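PDB 4N01: periplasmic binding protein from Veillonella parvula, which probably binds a small solute in the periplasm and passes it to a membrane transporter. Local coordinates for residues I213-E217 with K285-I289; I276-F282 with F306-K310. One frame throughout, in Å; residues are numbered along the deposited sequence.

In the fold
Along the chain the order is 213-217, 276-282, 285-289 and 306-310, so the two interactions cross: 276-282 lies inside the loop of 67 residues closed by interaction 1, and 285-289 lies inside the loop of 23 residues closed by interaction 2. Both use helix 280-290 and both reach the parallel sheet with strand order 238-240, 209-214, 266-270, 306-309. Interaction 1 joins the body of the helix to strand 209-214 and the residues after it, and interaction 2 joins its start and the preceding loop to edge strand 306-309. Their centres are about 11 Å apart, and Phe-306 connects them by packing on Ile-286 and Ile-289.

Interaction 1. Residues I213-E217 with K285-I289; sequences IYDSE and KIEKI
Tyr-214, on strand 209-214, turns its ring toward helix 280-290, which packs against the parallel sheet of an alpha/beta domain in this periplasmic binding protein. With CG anti to the backbone N, the ring projects from the strand to where Lys-285 and Ile-289, one helical turn apart, both meet it. The two meet it differently. Ile-289 comes over one face: CD1 lies 4.0 Å from the Tyr-214 ring centroid and only 10° off the normal, a well-centred CH-pi contact. Lys-285 runs past the edge, its CD near the ring plane and 3.7 Å from Tyr-214 CE2.

Beyond that edge the extended chain of Lys-285 carries its ammonium to the backbone, where NZ donates to Asp-215 O at 2.9 Å. The C=O...N angle is 159°, so the donor approaches nearly head-on to the carbonyl. The same NZ pairs with Asp-281 and bonds to Ala-270 O; three oxygens, two of the backbone and one of a carboxylate, therefore grip the lysine nitrogen. The CB of Asp-215 leaves the backbone away from the helix, and its OD1 bonds to Tyr-272 OH.

The hydroxyl of Tyr-214 is held by Glu-217. Tyr-214 OH donates to Glu-217 OE1 at 2.8 Å, on the anti side of the carboxylate, and this bond is likely to limit how far the ring can swing. Glu-217 OE2 forms a salt bridge with Lys-288 NZ at 2.7 Å; the lysine chain, bent at chi2 and chi4, brings its nitrogen in from above the carboxylate, 65° out of its plane. One carboxylate thus serves both the strand's tyrosine and the helix's lysine. A water donates to Glu-217 OE1 at 2.7 Å and, weakly, to Lys-288 O.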
loop_
_atom_site.group_PDB
_atom_site.type_symbol
_atom_site.label_atom_id
_atom_site.label_comp_id
_atom_site.label_asym_id
_atom_site.label_seq_id
_atom_site.Cartn_x
_atom_site.Cartn_y
_atom_site.Cartn_z
ATOM N N ILE A 213 9.917 -5.649 -10.163
ATOM C CA ILE A 213 9.150 -6.139 -9.025
ATOM C C ILE A 213 8.486 -7.476 -9.371
ATOM O O ILE A 213 7.697 -7.571 -10.317
ATOM C CB ILE A 213 8.068 -5.132 -8.589
ATOM C CG1 ILE A 213 8.725 -3.828 -8.123
ATOM C CG2 ILE A 213 7.246 -5.728 -7.465
ATOM C CD1 ILE A 213 8.912 -2.814 -9.213
ATOM N N TYR A 214 8.802 -8.505 -8.593
ATOM C CA TYR A 214 8.290 -9.845 -8.840
ATOM C C TYR A 214 7.295 -10.174 -7.730
ATOM O O TYR A 214 7.683 -10.430 -6.584
ATOM C CB TYR A 214 9.461 -10.840 -8.869
ATOM C CG TYR A 214 9.112 -12.315 -9.023
ATOM C CD1 TYR A 214 9.134 -12.929 -10.270
ATOM C CD2 TYR A 214 8.804 -13.098 -7.917
ATOM C CE1 TYR A 214 8.842 -14.280 -10.414
ATOM C CE2 TYR A 214 8.512 -14.445 -8.052
ATOM C CZ TYR A 214 8.532 -15.029 -9.301
ATOM O OH TYR A 214 8.244 -16.366 -9.420
ATOM N N ASP A 215 6.007 -10.129 -8.053
ATOM C CA ASP A 215 4.994 -10.456 -7.058
ATOM C C ASP A 215 4.822 -11.956 -6.949
ATOM O O ASP A 215 4.782 -12.523 -5.847
ATOM C CB ASP A 215 3.652 -9.841 -7.428
ATOM C CG ASP A 215 2.559 -10.228 -6.456
ATOM O OD1 ASP A 215 2.341 -9.480 -5.477
ATOM O OD2 ASP A 215 1.921 -11.289 -6.653
ATOM N N SER A 216 4.701 -12.593 -8.108
ATOM C CA SER A 216 4.445 -14.018 -8.196
ATOM C C SER A 216 4.529 -14.400 -9.665
ATOM O O SER A 216 4.723 -13.539 -10.525
ATOM C CB SER A 216 3.057 -14.335 -7.650
ATOM O OG SER A 216 2.071 -13.552 -8.305
ATOM N N GLU A 217 4.386 -15.683 -9.964
ATOM C CA GLU A 217 4.320 -16.096 -11.358
ATOM C C GLU A 217 3.342 -17.237 -11.537
ATOM O O GLU A 217 3.114 -18.026 -10.621
ATOM C CB GLU A 217 5.703 -16.478 -11.907
ATOM C CG GLU A 217 6.270 -17.779 -11.354
ATOM C CD GLU A 217 7.565 -18.199 -12.044
ATOM O OE1 GLU A 217 8.588 -17.487 -11.910
ATOM O OE2 GLU A 217 7.565 -19.247 -12.726
ATOM N N LYS A 285 10.908 -18.213 -4.046
ATOM C CA LYS A 285 10.789 -17.430 -5.274
ATOM C C LYS A 285 12.162 -17.155 -5.869
ATOM O O LYS A 285 12.317 -17.158 -7.087
ATOM C CB LYS A 285 10.000 -16.133 -5.041
ATOM C CG LYS A 285 8.545 -16.408 -4.708
ATOM C CD LYS A 285 7.736 -15.142 -4.470
ATOM C CE LYS A 285 6.286 -15.532 -4.229
ATOM N NZ LYS A 285 5.483 -14.375 -3.742
ATOM N N ILE A 286 13.162 -16.936 -5.019
ATOM C CA ILE A 286 14.535 -16.815 -5.514
ATOM C C ILE A 286 14.949 -18.090 -6.250
ATOM O O ILE A 286 15.544 -18.039 -7.340
ATOM C CB ILE A 286 15.535 -16.572 -4.364
ATOM C CG1 ILE A 286 15.378 -15.149 -3.810
ATOM C CG2 ILE A 286 16.971 -16.788 -4.840
ATOM C CD1 ILE A 286 16.272 -14.881 -2.613
ATOM N N GLU A 287 14.648 -19.240 -5.651
ATOM C CA GLU A 287 15.047 -20.510 -6.248
ATOM C C GLU A 287 14.297 -20.771 -7.558
ATOM O O GLU A 287 14.838 -21.400 -8.470
ATOM C CB GLU A 287 14.871 -21.668 -5.259
ATOM C CG GLU A 287 15.860 -21.613 -4.086
ATOM C CD GLU A 287 17.316 -21.487 -4.536
ATOM O OE1 GLU A 287 17.792 -22.363 -5.303
ATOM O OE2 GLU A 287 17.992 -20.511 -4.126
ATOM N N LYS A 288 13.065 -20.266 -7.647
ATOM C CA LYS A 288 12.242 -20.421 -8.847
ATOM C C LYS A 288 12.853 -19.606 -9.985
ATOM O O LYS A 288 12.863 -20.038 -11.144
ATOM C CB LYS A 288 10.808 -19.947 -8.569
ATOM C CG LYS A 288 9.796 -20.235 -9.675
ATOM C CD LYS A 288 9.464 -21.724 -9.751
ATOM C CE LYS A 288 8.540 -22.043 -10.927
ATOM N NZ LYS A 288 7.317 -21.198 -10.907
ATOM N N ILE A 289 13.380 -18.431 -9.641
ATOM C CA ILE A 289 13.994 -17.553 -10.632
ATOM C C ILE A 289 15.337 -18.137 -11.085
ATOM O O ILE A 289 15.625 -18.216 -12.288
ATOM C CB ILE A 289 14.145 -16.116 -10.083
ATOM C CG1 ILE A 289 12.765 -15.455 -9.954
ATOM C CG2 ILE A 289 15.058 -15.272 -10.972
ATOM C CD1 ILE A 289 12.802 -14.124 -9.198
HETATM O O HOH W 1 10.763 -18.462 -13.223
#

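Interaction 2. Residues I276-F282 with F306-K310; sequences IRNDDDF and FIRVK
Ile-276, poorly ordered, reaches the guanidinium of Arg-308 with its tip: CD1 lies near NH1 and NH2 and also touches Lys-310 CG at 4.0 Å. At Asn-278 the backbone O receives a weak hydrogen bond from Arg-308 NH2, 3.5 Å long and bent, while OD1 accepts from Asp-280 N to form an Asx turn just ahead of the helix. Asp-279, at the N-cap position, sets its CB 3.6 Å from Arg-308 NE; its carboxylate instead bonds to Gln-283, and the arginine NE makes its salt bridge with Asp-271.

The turn thus leads into helix 280-290, which lies against strand 306-309, an edge of the domain's parallel sheet. In Phe-282 a chi1 of 174° turns CG to the side opposite the backbone N, which lays the ring over the strand. Arg-308 CB sits 3.6 Å from the Phe-282 ring centroid, 7° off the normal, in a CH-pi contact; the extended arginine chain crosses the ring, its guanidinium plane turned 85° from it. Phe-306 O meets the ring edge. An alanine here would strip the ring from Arg-308 CB and is likely to leave a gap between helix and strand. Phe-282 CZ also packs 4.1 Å from Phe-306 CB.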
loop_
_atom_site.group_PDB
_atom_site.type_symbol
_atom_site.label_atom_id
_atom_site.label_comp_id
_atom_site.label_asym_id
_atom_site.label_seq_id
_atom_site.Cartn_x
_atom_site.Cartn_y
_atom_site.Cartn_z
ATOM N N ILE A 276 7.591 -12.358 9.777
ATOM C CA ILE A 276 8.747 -11.681 9.187
ATOM C C ILE A 276 10.009 -12.481 9.513
ATOM O O ILE A 276 11.016 -12.403 8.799
ATOM C CB ILE A 276 8.892 -10.209 9.662
ATOM C CG1 ILE A 276 9.636 -9.378 8.607
ATOM C CG2 ILE A 276 9.572 -10.127 11.030
ATOM C CD1 ILE A 276 8.795 -9.038 7.382
ATOM N N ARG A 277 9.928 -13.277 10.580
ATOM C CA ARG A 277 11.016 -14.168 10.977
ATOM C C ARG A 277 11.131 -15.351 10.023
ATOM O O ARG A 277 11.977 -16.230 10.207
ATOM C CB ARG A 277 10.790 -14.688 12.396
ATOM C CG ARG A 277 10.812 -13.620 13.461
ATOM C CD ARG A 277 10.469 -14.215 14.808
ATOM N NE ARG A 277 10.128 -13.181 15.774
ATOM C CZ ARG A 277 9.356 -13.373 16.836
ATOM N NH1 ARG A 277 8.835 -14.570 17.081
ATOM N NH2 ARG A 277 9.102 -12.361 17.649
ATOM N N ASN A 278 10.270 -15.371 9.012
ATOM C CA ASN A 278 10.259 -16.451 8.043
ATOM C C ASN A 278 10.300 -15.882 6.629
ATOM O O ASN A 278 9.373 -15.198 6.191
ATOM C CB ASN A 278 9.020 -17.326 8.255
ATOM C CG ASN A 278 8.976 -18.517 7.325
ATOM O OD1 ASN A 278 8.733 -18.366 6.128
ATOM N ND2 ASN A 278 9.184 -19.713 7.871
ATOM N N ASP A 279 11.390 -16.138 5.917
ATOM C CA ASP A 279 11.483 -15.669 4.544
ATOM C C ASP A 279 11.401 -16.845 3.570
ATOM O O ASP A 279 11.969 -16.796 2.486
ATOM C CB ASP A 279 12.758 -14.837 4.327
ATOM C CG ASP A 279 14.025 -15.674 4.386
ATOM O OD1 ASP A 279 13.999 -16.769 4.989
ATOM O OD2 ASP A 279 15.054 -15.233 3.820
ATOM N N ASP A 280 10.688 -17.900 3.962
ATOM C CA ASP A 280 10.577 -19.089 3.117
ATOM C C ASP A 280 9.981 -18.789 1.749
ATOM O O ASP A 280 10.461 -19.301 0.740
ATOM C CB ASP A 280 9.743 -20.167 3.799
ATOM C CG ASP A 280 10.346 -20.630 5.108
ATOM O OD1 ASP A 280 11.568 -20.447 5.312
ATOM O OD2 ASP A 280 9.586 -21.178 5.934
ATOM N N ASP A 281 8.936 -17.963 1.706
ATOM C CA ASP A 281 8.326 -17.592 0.426
ATOM C C ASP A 281 9.327 -16.835 -0.452
ATOM O O ASP A 281 9.392 -17.040 -1.665
ATOM C CB ASP A 281 7.064 -16.740 0.641
ATOM C CG ASP A 281 6.262 -16.536 -0.642
ATOM O OD1 ASP A 281 5.949 -17.541 -1.328
ATOM O OD2 ASP A 281 5.939 -15.366 -0.977
ATOM N N PHE A 282 10.095 -15.950 0.174
ATOM C CA PHE A 282 11.107 -15.156 -0.520
ATOM C C PHE A 282 12.135 -16.105 -1.124
ATOM O O PHE A 282 12.463 -16.018 -2.311
ATOM C CB PHE A 282 11.763 -14.210 0.500
ATOM C CG PHE A 282 12.937 -13.424 -0.030
ATOM C CD1 PHE A 282 12.815 -12.621 -1.150
ATOM C CD2 PHE A 282 14.155 -13.452 0.642
ATOM C CE1 PHE A 282 13.902 -11.873 -1.622
ATOM C CE2 PHE A 282 15.251 -12.711 0.175
ATOM C CZ PHE A 282 15.120 -11.923 -0.954
ATOM N N PHE A 306 18.713 -9.962 -5.142
ATOM C CA PHE A 306 17.319 -10.209 -4.774
ATOM C C PHE A 306 16.981 -9.467 -3.492
ATOM O O PHE A 306 17.676 -9.611 -2.483
ATOM C CB PHE A 306 17.091 -11.712 -4.561
ATOM C CG PHE A 306 17.379 -12.547 -5.781
ATOM C CD1 PHE A 306 16.533 -12.501 -6.886
ATOM C CD2 PHE A 306 18.501 -13.367 -5.832
ATOM C CE1 PHE A 306 16.802 -13.270 -8.024
ATOM C CE2 PHE A 306 18.778 -14.140 -6.969
ATOM C CZ PHE A 306 17.928 -14.089 -8.064
ATOM N N ILE A 307 15.895 -8.699 -3.522
ATOM C CA ILE A 307 15.514 -7.845 -2.402
ATOM C C ILE A 307 14.100 -8.167 -1.928
ATOM O O ILE A 307 13.161 -8.232 -2.720
ATOM C CB ILE A 307 15.588 -6.376 -2.814
ATOM C CG1 ILE A 307 17.042 -6.016 -3.114
ATOM C CG2 ILE A 307 15.053 -5.466 -1.714
ATOM C CD1 ILE A 307 17.208 -4.630 -3.564
ATOM N N ARG A 308 13.960 -8.383 -0.629
ATOM C CA ARG A 308 12.691 -8.826 -0.046
ATOM C C ARG A 308 11.841 -7.646 0.386
ATOM O O ARG A 308 12.342 -6.739 1.053
ATOM C CB ARG A 308 12.991 -9.690 1.174
ATOM C CG ARG A 308 11.774 -10.280 1.868
ATOM C CD ARG A 308 12.218 -11.029 3.101
ATOM N NE ARG A 308 11.116 -11.728 3.759
ATOM C CZ ARG A 308 10.274 -11.147 4.603
ATOM N NH1 ARG A 308 10.409 -9.856 4.870
ATOM N NH2 ARG A 308 9.301 -11.851 5.174
ATOM N N VAL A 309 10.561 -7.642 0.021
ATOM C CA VAL A 309 9.630 -6.657 0.585
ATOM C C VAL A 309 8.323 -7.325 0.950
ATOM O O VAL A 309 8.023 -8.419 0.472
ATOM C CB VAL A 309 9.287 -5.517 -0.410
ATOM C CG1 VAL A 309 10.531 -4.717 -0.785
ATOM C CG2 VAL A 309 8.578 -6.074 -1.662
ATOM N N LYS A 310 7.549 -6.661 1.801
ATOM C CA LYS A 310 6.144 -6.998 1.969
ATOM C C LYS A 310 5.361 -6.074 1.058
ATOM O O LYS A 310 5.762 -4.929 0.837
ATOM C CB LYS A 310 5.698 -6.775 3.409
ATOM C CG LYS A 310 6.483 -7.594 4.425
ATOM C CD LYS A 310 6.273 -9.082 4.203
ATOM C CE LYS A 310 4.861 -9.483 4.607
ATOM N NZ LYS A 310 4.612 -10.953 4.399
#